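Local coordinates for cobalamin biosynthesis protein CobN (PDB 7C6O) that is the large subunit of cobaltochelatase, which probably carries the site where cobalt is inserted into the corrin ring during cobalamin biosynthesis, at residues Val362-Lys367 with Arg405-Gly410; Arg368-Phe373 with Asn545-His550; Val504-Pro509 with Arg537-Gly542; His531-Tyr536 with Asp578-Asp583. All coordinates share one frame; numbering follows the deposited sequence. Where two conformers were deposited one is given.

Contact 1. Residues Val362-Lys367 with Arg405-Gly410; sequences VAPADK and RGYRVG
The carbonyl oxygen of P364 is approached by three groups. A water donates to P364 O at 2.6 Å, K367 N closes a turn onto it, and the CA of Y407 points its hydrogen at P364 O over 3.5 Å, nearly straight with 165° at H. The same water gives its second hydrogen to K367 O and accepts from R408 N at 3.0 Å, so it stitches the two backbones together. P364 CB lies over one face of the Y407 ring, 4.0 Å from the centroid and displaced toward the rim, a CH-pi contact. K367 meets the tyrosine at its CE2 and hydroxyl end, the two side chains crossing at a slant, with CD 3.5 Å from Y407 OH. The bend at chi3 (-68°) then carries the amine away from the ring, to L815 O and L359 O. The extended chain of R408 brings NH1 to 3.0 Å from A365 O and places A365 CB over one face of the guanidinium. R405 NH2 forms a salt bridge with E809. G406, at positive phi, provides the Schellman motif that ends helix 391-405, and the contact packs this helix end against the turns leading into strand 369-373, the strand that precedes the helix in the chain, as in an alpha/beta fold; that strand runs parallel to both its neighbours in a mixed sheet.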
loop_
_atom_site.group_PDB
_atom_site.type_symbol
_atom_site.label_atom_id
_atom_site.label_comp_id
_atom_site.label_asym_id
_atom_site.label_seq_id
_atom_site.Cartn_x
_atom_site.Cartn_y
_atom_site.Cartn_z
ATOM N N VAL A 362 -15.952 24.055 -12.575
ATOM C CA VAL A 362 -16.417 24.819 -11.422
ATOM C C VAL A 362 -15.297 25.746 -10.967
ATOM O O VAL A 362 -14.206 25.288 -10.607
ATOM C CB VAL A 362 -16.870 23.892 -10.282
ATOM C CG1 VAL A 362 -17.395 24.708 -9.107
ATOM C CG2 VAL A 362 -17.931 22.924 -10.782
ATOM N N ALA A 363 -15.569 27.049 -10.983
ATOM C CA ALA A 363 -14.586 28.025 -10.544
ATOM C C ALA A 363 -14.369 27.916 -9.036
ATOM O O ALA A 363 -15.254 27.460 -8.307
ATOM C CB ALA A 363 -15.040 29.438 -10.902
ATOM N N PRO A 364 -13.192 28.321 -8.544
ATOM C CA PRO A 364 -12.941 28.257 -7.094
ATOM C C PRO A 364 -14.021 28.910 -6.246
ATOM O O PRO A 364 -14.353 28.390 -5.174
ATOM C CB PRO A 364 -11.595 28.978 -6.954
ATOM C CG PRO A 364 -10.904 28.696 -8.239
ATOM C CD PRO A 364 -11.981 28.699 -9.293
ATOM N N ALA A 365 -14.590 30.029 -6.705
ATOM C CA ALA A 365 -15.585 30.740 -5.910
ATOM C C ALA A 365 -16.866 29.938 -5.718
ATOM O O ALA A 365 -17.608 30.203 -4.767
ATOM C CB ALA A 365 -15.911 32.087 -6.554
ATOM N N ASP A 366 -17.141 28.972 -6.594
ATOM C CA ASP A 366 -18.351 28.164 -6.518
ATOM C C ASP A 366 -18.095 26.741 -6.042
ATOM O O ASP A 366 -19.047 25.960 -5.928
ATOM C CB ASP A 366 -19.039 28.119 -7.886
ATOM C CG ASP A 366 -19.311 29.500 -8.446
ATOM O OD1 ASP A 366 -19.817 30.358 -7.691
ATOM O OD2 ASP A 366 -19.007 29.726 -9.636
ATOM N N LYS A 367 -16.848 26.382 -5.762
ATOM C CA LYS A 367 -16.487 24.998 -5.489
ATOM C C LYS A 367 -16.679 24.677 -4.012
ATOM O O LYS A 367 -16.162 25.386 -3.142
ATOM C CB LYS A 367 -15.041 24.737 -5.911
ATOM C CG LYS A 367 -14.630 23.276 -5.861
ATOM C CD LYS A 367 -13.425 23.020 -6.751
ATOM C CE LYS A 367 -13.789 23.176 -8.218
ATOM N NZ LYS A 367 -12.594 23.128 -9.103
ATOM N N ARG A 405 -6.620 31.444 -3.861
ATOM C CA ARG A 405 -7.032 30.991 -5.182
ATOM C C ARG A 405 -8.464 31.392 -5.520
ATOM O O ARG A 405 -8.862 31.287 -6.685
ATOM C CB ARG A 405 -6.870 29.469 -5.272
ATOM C CG ARG A 405 -7.029 28.871 -6.666
ATOM C CD ARG A 405 -6.164 29.590 -7.689
ATOM N NE ARG A 405 -4.755 29.596 -7.312
ATOM C CZ ARG A 405 -3.918 28.589 -7.539
ATOM N NH1 ARG A 405 -4.351 27.487 -8.139
ATOM N NH2 ARG A 405 -2.650 28.680 -7.162
ATOM N N GLY A 406 -9.238 31.856 -4.543
ATOM C CA GLY A 406 -10.599 32.289 -4.777
ATOM C C GLY A 406 -11.682 31.435 -4.151
ATOM O O GLY A 406 -12.866 31.698 -4.396
ATOM N N TYR A 407 -11.325 30.423 -3.364
ATOM C CA TYR A 407 -12.325 29.639 -2.656
ATOM C C TYR A 407 -12.962 30.468 -1.547
ATOM O O TYR A 407 -12.339 31.362 -0.972
ATOM C CB TYR A 407 -11.701 28.379 -2.053
ATOM C CG TYR A 407 -11.329 27.312 -3.057
ATOM C CD1 TYR A 407 -10.126 27.369 -3.750
ATOM C CD2 TYR A 407 -12.174 26.238 -3.300
ATOM C CE1 TYR A 407 -9.782 26.391 -4.666
ATOM C CE2 TYR A 407 -11.839 25.254 -4.209
ATOM C CZ TYR A 407 -10.643 25.335 -4.888
ATOM O OH TYR A 407 -10.314 24.356 -5.794
ATOM N N ARG A 408 -14.218 30.157 -1.243
ATOM C CA ARG A 408 -14.928 30.807 -0.144
ATOM C C ARG A 408 -14.727 29.968 1.113
ATOM O O ARG A 408 -15.456 29.003 1.354
ATOM C CB ARG A 408 -16.402 30.981 -0.485
ATOM C CG ARG A 408 -16.641 31.902 -1.673
ATOM C CD ARG A 408 -18.026 32.520 -1.633
ATOM N NE ARG A 408 -18.073 33.767 -2.392
ATOM C CZ ARG A 408 -18.549 33.876 -3.627
ATOM N NH1 ARG A 408 -19.032 32.809 -4.248
ATOM N NH2 ARG A 408 -18.546 35.053 -4.236
ATOM N N VAL A 409 -13.732 30.344 1.923
ATOM C CA VAL A 409 -13.356 29.571 3.103
ATOM C C VAL A 409 -14.003 30.103 4.368
ATOM O O VAL A 409 -13.708 29.608 5.465
ATOM C CB VAL A 409 -11.821 29.527 3.264
ATOM C CG1 VAL A 409 -11.168 28.978 1.998
ATOM C CG2 VAL A 409 -11.277 30.912 3.597
ATOM N N GLY A 410 -14.873 31.102 4.252
ATOM C CA GLY A 410 -15.530 31.643 5.426
ATOM C C GLY A 410 -14.543 32.287 6.385
ATOM O O GLY A 410 -13.488 32.793 5.993
HETATM O O HOH W 1 -15.580 28.062 -2.885
#

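Contact 2. Residues Arg368-Phe373 with Asn545-His550; sequences RVALVF and NGFGAH
R368 and H550 are joined through both the backbone and the imidazole. R368 N donates to H550 ND1 at 2.9 Å, almost straight at 173°, and the nitrogen lies in the ring plane, so ND1 acts as the acceptor. In return H550 N donates to R368 O at 2.7 Å, tilted somewhat from the carbonyl plane. Both backbone polar atoms of R368 are thereby satisfied just before strand 369-373 begins, and H550 sits just before strand 551-555; the exchange pairs the entrances of two parallel, neighbouring strands of a mixed alpha/beta sheet. The arginine side chain folds back at chi3 (-58°) and, in the conformer described, grips G548 O side-on: NE at 2.6 Å from above the carbonyl plane, and NH2 at 2.9 Å within it, on a lone pair. A second conformer of R368 was modelled, so this grip is less certain than the backbone pair. H550 CE1 lies over one face of the same guanidinium, 3.8 Å above its centre, the two planes 30° apart. On the apolar side, the F547 ring packs its CZ 3.9 Å from R368 CB and 3.6 Å from V369 O, at the start of the strand. Beside it the methyl groups of A370 and A549 pack together.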
loop_
_atom_site.group_PDB
_atom_site.type_symbol
_atom_site.label_atom_id
_atom_site.label_comp_id
_atom_site.label_asym_id
_atom_site.label_seq_id
_atom_site.Cartn_x
_atom_site.Cartn_y
_atom_site.Cartn_z
ATOM N N ARG A 368 -17.430 23.612 -3.738
ATOM C CA ARG A 368 -17.674 23.152 -2.378
ATOM C C ARG A 368 -16.735 21.994 -2.067
ATOM O O ARG A 368 -16.666 21.020 -2.824
ATOM C CB ARG A 368 -19.135 22.736 -2.198
ATOM C CG ARG A 368 -20.118 23.896 -2.339
ATOM C CD ARG A 368 -21.563 23.447 -2.164
ATOM N NE ARG A 368 -21.936 22.418 -3.128
ATOM C CZ ARG A 368 -22.501 22.659 -4.307
ATOM N NH1 ARG A 368 -22.769 23.903 -4.681
ATOM N NH2 ARG A 368 -22.801 21.650 -5.115
ATOM N N VAL A 369 -16.011 22.108 -0.958
ATOM C CA VAL A 369 -14.990 21.135 -0.585
ATOM C C VAL A 369 -15.232 20.673 0.843
ATOM O O VAL A 369 -15.497 21.487 1.735
ATOM C CB VAL A 369 -13.570 21.724 -0.723
ATOM C CG1 VAL A 369 -12.521 20.675 -0.372
ATOM C CG2 VAL A 369 -13.349 22.265 -2.130
ATOM N N ALA A 370 -15.129 19.366 1.057
ATOM C CA ALA A 370 -15.153 18.779 2.388
ATOM C C ALA A 370 -13.733 18.411 2.800
ATOM O O ALA A 370 -13.040 17.685 2.079
ATOM C CB ALA A 370 -16.057 17.547 2.428
ATOM N N LEU A 371 -13.301 18.922 3.950
ATOM C CA LEU A 371 -11.994 18.625 4.526
ATOM C C LEU A 371 -12.218 17.696 5.715
ATOM O O LEU A 371 -12.785 18.111 6.731
ATOM C CB LEU A 371 -11.286 19.915 4.942
ATOM C CG LEU A 371 -9.802 19.873 5.306
ATOM C CD1 LEU A 371 -8.980 19.426 4.113
ATOM C CD2 LEU A 371 -9.329 21.237 5.799
ATOM N N VAL A 372 -11.789 16.441 5.589
ATOM C CA VAL A 372 -12.078 15.404 6.574
ATOM C C VAL A 372 -10.795 15.039 7.311
ATOM O O VAL A 372 -9.757 14.793 6.684
ATOM C CB VAL A 372 -12.707 14.164 5.915
ATOM C CG1 VAL A 372 -12.992 13.085 6.959
ATOM C CG2 VAL A 372 -13.980 14.547 5.180
ATOM N N PHE A 373 -10.873 14.990 8.639
ATOM C CA PHE A 373 -9.748 14.656 9.501
ATOM C C PHE A 373 -9.931 13.263 10.090
ATOM O O PHE A 373 -11.037 12.896 10.499
ATOM C CB PHE A 373 -9.610 15.670 10.643
ATOM C CG PHE A 373 -9.262 17.059 10.193
ATOM C CD1 PHE A 373 -10.202 17.860 9.565
ATOM C CD2 PHE A 373 -7.999 17.575 10.425
ATOM C CE1 PHE A 373 -9.883 19.142 9.159
ATOM C CE2 PHE A 373 -7.674 18.858 10.025
ATOM C CZ PHE A 373 -8.616 19.642 9.391
ATOM N N ASN A 545 -30.945 18.794 2.561
ATOM C CA ASN A 545 -29.963 19.691 3.154
ATOM C C ASN A 545 -28.534 19.220 2.910
ATOM O O ASN A 545 -27.633 19.575 3.677
ATOM C CB ASN A 545 -30.221 19.834 4.654
ATOM C CG ASN A 545 -30.135 18.509 5.383
ATOM O OD1 ASN A 545 -30.362 17.451 4.796
ATOM N ND2 ASN A 545 -29.806 18.559 6.669
ATOM N N GLY A 546 -28.313 18.427 1.863
ATOM C CA GLY A 546 -26.990 17.885 1.620
ATOM C C GLY A 546 -25.974 18.965 1.302
ATOM O O GLY A 546 -26.288 20.001 0.714
ATOM N N PHE A 547 -24.727 18.710 1.708
ATOM C CA PHE A 547 -23.657 19.673 1.465
ATOM C C PHE A 547 -23.341 19.787 -0.022
ATOM O O PHE A 547 -23.094 20.889 -0.526
ATOM C CB PHE A 547 -22.411 19.278 2.258
ATOM C CG PHE A 547 -21.233 20.180 2.027
ATOM C CD1 PHE A 547 -21.212 21.463 2.550
ATOM C CD2 PHE A 547 -20.144 19.744 1.293
ATOM C CE1 PHE A 547 -20.127 22.296 2.339
ATOM C CE2 PHE A 547 -19.055 20.570 1.079
ATOM C CZ PHE A 547 -19.049 21.849 1.601
ATOM N N GLY A 548 -23.347 18.665 -0.739
ATOM C CA GLY A 548 -23.078 18.685 -2.163
ATOM C C GLY A 548 -21.644 19.042 -2.497
ATOM O O GLY A 548 -21.393 19.907 -3.343
ATOM N N ALA A 549 -20.695 18.380 -1.838
ATOM C CA ALA A 549 -19.282 18.637 -2.087
ATOM C C ALA A 549 -18.905 18.283 -3.519
ATOM O O ALA A 549 -19.357 17.275 -4.070
ATOM C CB ALA A 549 -18.418 17.829 -1.117
ATOM N N HIS A 550 -18.064 19.124 -4.124
ATOM C CA HIS A 550 -17.453 18.765 -5.396
ATOM C C HIS A 550 -16.309 17.776 -5.215
ATOM O O HIS A 550 -16.014 17.002 -6.134
ATOM C CB HIS A 550 -16.961 20.019 -6.118
ATOM C CG HIS A 550 -18.066 20.899 -6.612
ATOM N ND1 HIS A 550 -18.411 22.080 -5.992
ATOM C CD2 HIS A 550 -18.918 20.757 -7.655
ATOM C CE1 HIS A 550 -19.422 22.635 -6.638
ATOM N NE2 HIS A 550 -19.748 21.852 -7.651
#

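Contact 3. Residues Val504-Pro509 with Arg537-Gly542; sequences VLMVQP and RWLDTG
M506 and V504 push their side chains from the strand into the last turn of helix 530-539, and all the packing between the two segments is apolar. M506 runs fully extended as far as its sulfur, then bends at chi3 (-71°), which sets the terminal methyl between two partners: CE is 3.6 Å from W538 CZ3 and 3.7 Å from L539 CD2. V504 divides its two branches between the same pair. Its CG2 meets the indole edge-on, in the ring plane, 3.9 Å from CZ3 of W538, while CG1 touches L539 CD2 at 4.0 Å. The polar bonds belong to the helix end, the turn that follows it and outside partners. R537 holds D540 end-on, NH1 and NH2 both donating to OD2, at 3.0 Å for the NH1 to OD2 salt bridge. The other carboxylate oxygen, D540 OD1, accepts from T541 N at 2.7 Å and forms a salt bridge with R355, so both oxygens of this buried acid are engaged. The indole N-H of W538 turns to N545 O. Around the contact, strand 503-507 lies between strands 369-373 and 492-500; A370 of the first touches V504 and L539, and I495 of the second touches both M506 and W538, so the helix end seats across three strands.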
loop_
_atom_site.group_PDB
_atom_site.type_symbol
_atom_site.label_atom_id
_atom_site.label_comp_id
_atom_site.label_asym_id
_atom_site.label_seq_id
_atom_site.Cartn_x
_atom_site.Cartn_y
_atom_site.Cartn_z
ATOM N N VAL A 504 -16.667 22.594 4.444
ATOM C CA VAL A 504 -17.066 21.902 5.660
ATOM C C VAL A 504 -15.858 21.136 6.177
ATOM O O VAL A 504 -15.186 20.430 5.416
ATOM C CB VAL A 504 -18.276 20.967 5.440
ATOM C CG1 VAL A 504 -17.998 19.937 4.361
ATOM C CG2 VAL A 504 -18.657 20.282 6.745
ATOM N N LEU A 505 -15.551 21.320 7.456
ATOM C CA LEU A 505 -14.512 20.565 8.139
ATOM C C LEU A 505 -15.202 19.565 9.053
ATOM O O LEU A 505 -16.036 19.948 9.880
ATOM C CB LEU A 505 -13.579 21.486 8.929
ATOM C CG LEU A 505 -12.424 22.131 8.151
ATOM C CD1 LEU A 505 -12.926 23.094 7.078
ATOM C CD2 LEU A 505 -11.458 22.837 9.099
ATOM N N MET A 506 -14.871 18.287 8.889
ATOM C CA MET A 506 -15.570 17.222 9.588
ATOM C C MET A 506 -14.566 16.217 10.126
ATOM O O MET A 506 -13.615 15.843 9.436
ATOM C CB MET A 506 -16.573 16.514 8.661
ATOM C CG MET A 506 -17.368 15.399 9.326
ATOM S SD MET A 506 -18.486 14.555 8.184
ATOM C CE MET A 506 -19.717 15.824 7.926
ATOM N N VAL A 507 -14.775 15.793 11.364
ATOM C CA VAL A 507 -14.039 14.658 11.897
ATOM C C VAL A 507 -14.654 13.388 11.327
ATOM O O VAL A 507 -15.878 13.224 11.332
ATOM C CB VAL A 507 -14.070 14.655 13.431
ATOM C CG1 VAL A 507 -13.307 13.459 13.960
ATOM C CG2 VAL A 507 -13.490 15.951 13.975
ATOM N N GLN A 508 -13.809 12.506 10.809
ATOM C CA GLN A 508 -14.289 11.253 10.244
ATOM C C GLN A 508 -15.128 10.512 11.282
ATOM O O GLN A 508 -14.722 10.425 12.450
ATOM C CB GLN A 508 -13.109 10.397 9.795
ATOM C CG GLN A 508 -13.472 9.271 8.850
ATOM C CD GLN A 508 -12.248 8.599 8.267
ATOM O OE1 GLN A 508 -11.295 8.296 8.985
ATOM N NE2 GLN A 508 -12.264 8.370 6.956
ATOM N N PRO A 509 -16.299 9.995 10.913
ATOM C CA PRO A 509 -17.161 9.363 11.907
ATOM C C PRO A 509 -16.478 8.156 12.514
ATOM O O PRO A 509 -15.605 7.531 11.883
ATOM C CB PRO A 509 -18.401 8.959 11.096
ATOM C CG PRO A 509 -18.341 9.765 9.853
ATOM C CD PRO A 509 -16.898 9.991 9.571
ATOM N N ARG A 537 -22.844 10.403 3.344
ATOM C CA ARG A 537 -23.876 10.682 2.353
ATOM C C ARG A 537 -24.342 12.131 2.424
ATOM O O ARG A 537 -24.798 12.682 1.414
ATOM C CB ARG A 537 -25.048 9.715 2.529
ATOM C CG ARG A 537 -24.733 8.279 2.105
ATOM C CD ARG A 537 -24.453 8.181 0.603
ATOM N NE ARG A 537 -23.062 8.474 0.260
ATOM C CZ ARG A 537 -22.691 9.142 -0.828
ATOM N NH1 ARG A 537 -23.607 9.599 -1.673
ATOM N NH2 ARG A 537 -21.405 9.366 -1.070
ATOM N N TRP A 538 -24.219 12.774 3.590
ATOM C CA TRP A 538 -24.577 14.185 3.669
ATOM C C TRP A 538 -23.544 15.067 2.978
ATOM O O TRP A 538 -23.885 16.147 2.483
ATOM C CB TRP A 538 -24.752 14.621 5.125
ATOM C CG TRP A 538 -24.917 16.105 5.238
ATOM C CD1 TRP A 538 -26.059 16.822 5.031
ATOM C CD2 TRP A 538 -23.893 17.059 5.543
ATOM N NE1 TRP A 538 -25.812 18.164 5.199
ATOM C CE2 TRP A 538 -24.489 18.335 5.516
ATOM C CE3 TRP A 538 -22.531 16.956 5.843
ATOM C CZ2 TRP A 538 -23.772 19.500 5.777
ATOM C CZ3 TRP A 538 -21.820 18.116 6.106
ATOM C CH2 TRP A 538 -22.443 19.369 6.073
ATOM N N LEU A 539 -22.281 14.631 2.935
ATOM C CA LEU A 539 -21.272 15.371 2.187
ATOM C C LEU A 539 -21.593 15.436 0.701
ATOM O O LEU A 539 -21.133 16.355 0.016
ATOM C CB LEU A 539 -19.893 14.735 2.378
ATOM C CG LEU A 539 -19.306 14.720 3.787
ATOM C CD1 LEU A 539 -17.951 14.018 3.789
ATOM C CD2 LEU A 539 -19.180 16.139 4.318
ATOM N N ASP A 540 -22.371 14.486 0.195
ATOM C CA ASP A 540 -22.666 14.372 -1.224
ATOM C C ASP A 540 -23.977 15.090 -1.538
ATOM O O ASP A 540 -24.505 15.858 -0.728
ATOM C CB ASP A 540 -22.721 12.895 -1.611
ATOM C CG ASP A 540 -22.363 12.650 -3.066
ATOM O OD1 ASP A 540 -22.461 13.592 -3.882
ATOM O OD2 ASP A 540 -21.989 11.503 -3.389
ATOM N N THR A 541 -24.499 14.872 -2.736
ATOM C CA THR A 541 -25.828 15.339 -3.081
ATOM C C THR A 541 -26.845 14.245 -2.785
ATOM O O THR A 541 -26.510 13.063 -2.679
ATOM C CB THR A 541 -25.905 15.745 -4.555
ATOM O OG1 THR A 541 -25.428 14.671 -5.374
ATOM C CG2 THR A 541 -25.067 16.990 -4.813
ATOM N N GLY A 542 -28.097 14.655 -2.637
ATOM C CA GLY A 542 -29.167 13.699 -2.435
ATOM C C GLY A 542 -30.095 14.089 -1.307
ATOM O O GLY A 542 -31.312 14.170 -1.493
#

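Contact 4. Residues His531-Tyr536 with Asp578-Asp583; sequences HYLAAY and DAALGD
Y536 lays its CB against A580, with 3.4 Å between Y536 CB and A580 O and 4.1 Å between the two CB atoms. This is helix-to-helix packing within the alpha/beta fold: helix 530-539 lies against the short helix 576-581, which belongs to a beta-alpha-beta unit linking the parallel strands 551-555 and 586-591. The close approach, with 5.4 Å between the CA atoms of L533 and A580, is consistent with the small side chain of A580. Its methyl points at the longer helix and is met there by three side chains within about one turn. Y532 presents a ring edge, CE1 at 4.2 Å from A580 CB, which lies near the ring plane. L533 brings CD2 to 4.3 Å from the same A580 CB, and that branch also reaches A579 CB. The third is Y536. These contacts are loose van der Waals ones, and the polar ends lead elsewhere: Y532 OH bonds to N560 OD1 and Y536 OH to Q508 NE2. A580 O, beside Y536, accepts from R537 NH2. Away from this interface, D578 is held in salt bridges by R345 and R348, and the second of these also binds D583. The helix ends at G582, whose positive phi turns the chain away, its N still donating to D578 O at 2.9 Å.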
loop_
_atom_site.group_PDB
_atom_site.type_symbol
_atom_site.label_atom_id
_atom_site.label_comp_id
_atom_site.label_asym_id
_atom_site.label_seq_id
_atom_site.Cartn_x
_atom_site.Cartn_y
_atom_site.Cartn_z
ATOM N N HIS A 531 -24.941 6.187 11.405
ATOM C CA HIS A 531 -24.364 7.518 11.559
ATOM C C HIS A 531 -23.159 7.706 10.643
ATOM O O HIS A 531 -23.008 8.760 10.013
ATOM C CB HIS A 531 -23.976 7.753 13.019
ATOM C CG HIS A 531 -23.312 9.070 13.263
ATOM N ND1 HIS A 531 -21.948 9.200 13.410
ATOM C CD2 HIS A 531 -23.824 10.318 13.380
ATOM C CE1 HIS A 531 -21.648 10.471 13.613
ATOM N NE2 HIS A 531 -22.769 11.170 13.597
ATOM N N TYR A 532 -22.297 6.691 10.554
ATOM C CA TYR A 532 -21.154 6.754 9.649
ATOM C C TYR A 532 -21.613 6.963 8.211
ATOM O O TYR A 532 -21.099 7.836 7.501
ATOM C CB TYR A 532 -20.323 5.473 9.774
ATOM C CG TYR A 532 -18.984 5.515 9.070
ATOM C CD1 TYR A 532 -18.897 5.407 7.686
ATOM C CD2 TYR A 532 -17.804 5.646 9.789
ATOM C CE1 TYR A 532 -17.681 5.443 7.039
ATOM C CE2 TYR A 532 -16.575 5.682 9.148
ATOM C CZ TYR A 532 -16.521 5.578 7.774
ATOM O OH TYR A 532 -15.307 5.614 7.127
ATOM N N LEU A 533 -22.586 6.167 7.764
ATOM C CA LEU A 533 -23.069 6.286 6.392
ATOM C C LEU A 533 -23.778 7.616 6.167
ATOM O O LEU A 533 -23.579 8.261 5.131
ATOM C CB LEU A 533 -23.997 5.117 6.062
ATOM C CG LEU A 533 -23.353 3.730 6.104
ATOM C CD1 LEU A 533 -24.412 2.640 6.013
ATOM C CD2 LEU A 533 -22.335 3.581 4.986
ATOM N N ALA A 534 -24.605 8.044 7.126
ATOM C CA ALA A 534 -25.322 9.306 6.976
ATOM C C ALA A 534 -24.362 10.479 6.826
ATOM O O ALA A 534 -24.595 11.380 6.010
ATOM C CB ALA A 534 -26.252 9.529 8.167
ATOM N N ALA A 535 -23.275 10.483 7.601
ATOM C CA ALA A 535 -22.337 11.599 7.557
ATOM C C ALA A 535 -21.694 11.726 6.182
ATOM O O ALA A 535 -21.615 12.826 5.620
ATOM C CB ALA A 535 -21.274 11.431 8.641
ATOM N N TYR A 536 -21.224 10.611 5.616
ATOM C CA TYR A 536 -20.611 10.678 4.294
ATOM C C TYR A 536 -21.646 10.972 3.217
ATOM O O TYR A 536 -21.368 11.716 2.269
ATOM C CB TYR A 536 -19.859 9.381 3.982
ATOM C CG TYR A 536 -18.415 9.449 4.404
ATOM C CD1 TYR A 536 -17.477 10.109 3.621
ATOM C CD2 TYR A 536 -17.992 8.884 5.598
ATOM C CE1 TYR A 536 -16.153 10.193 4.009
ATOM C CE2 TYR A 536 -16.668 8.961 5.995
ATOM C CZ TYR A 536 -15.755 9.617 5.197
ATOM O OH TYR A 536 -14.439 9.699 5.584
ATOM N N ASP A 578 -17.701 1.771 -0.813
ATOM C CA ASP A 578 -18.429 2.247 -1.984
ATOM C C ASP A 578 -19.736 2.922 -1.587
ATOM O O ASP A 578 -20.094 3.972 -2.135
ATOM C CB ASP A 578 -18.690 1.086 -2.942
ATOM C CG ASP A 578 -19.382 1.525 -4.219
ATOM O OD1 ASP A 578 -18.676 1.858 -5.196
ATOM O OD2 ASP A 578 -20.630 1.534 -4.246
ATOM N N ALA A 579 -20.462 2.332 -0.634
ATOM C CA ALA A 579 -21.708 2.934 -0.174
ATOM C C ALA A 579 -21.460 4.288 0.482
ATOM O O ALA A 579 -22.250 5.225 0.312
ATOM C CB ALA A 579 -22.416 1.993 0.799
ATOM N N ALA A 580 -20.364 4.412 1.230
ATOM C CA ALA A 580 -20.083 5.664 1.924
ATOM C C ALA A 580 -19.620 6.746 0.953
ATOM O O ALA A 580 -20.154 7.862 0.953
ATOM C CB ALA A 580 -19.036 5.435 3.016
ATOM N N LEU A 581 -18.634 6.434 0.109
ATOM C CA LEU A 581 -17.977 7.463 -0.693
ATOM C C LEU A 581 -18.701 7.756 -2.003
ATOM O O LEU A 581 -18.730 8.912 -2.443
ATOM C CB LEU A 581 -16.530 7.056 -0.982
ATOM C CG LEU A 581 -15.632 8.128 -1.603
ATOM C CD1 LEU A 581 -15.625 9.386 -0.740
ATOM C CD2 LEU A 581 -14.216 7.596 -1.777
ATOM N N GLY A 582 -19.280 6.739 -2.638
ATOM C CA GLY A 582 -20.016 6.963 -3.876
ATOM C C GLY A 582 -19.130 7.506 -4.982
ATOM O O GLY A 582 -18.000 7.052 -5.189
ATOM N N ASP A 583 -19.651 8.500 -5.703
ATOM C CA ASP A 583 -18.945 9.135 -6.810
ATOM C C ASP A 583 -18.045 10.287 -6.374
ATOM O O ASP A 583 -17.460 10.952 -7.236
ATOM C CB ASP A 583 -19.945 9.658 -7.851
ATOM C CG ASP A 583 -20.737 8.552 -8.521
ATOM O OD1 ASP A 583 -20.249 7.404 -8.570
ATOM O OD2 ASP A 583 -21.851 8.838 -9.010
#

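How the contacts relate
From the N terminus, contact 1 opens just before strand 369-373 and contact 2 opens on it; 405-410 then closes contact 1 around the strand and helix 391-405, so these two cross. Contact 1 is finished before contact 3 opens on strand 503-507. Contact 4 opens on helix 530-539, whose end closes contact 3; 545-550 next closes contact 2, within whose long loop contact 3 lies whole. Contact 4, closed last by 578-583, crosses both. A549 N to L539 O joins contacts 2 and 3, which tie into strands 369-373 and 503-507. Contact 1 brings the end of helix 391-405 to the turn before the first strand, and contact 4 joins helices 530-539 and 576-581.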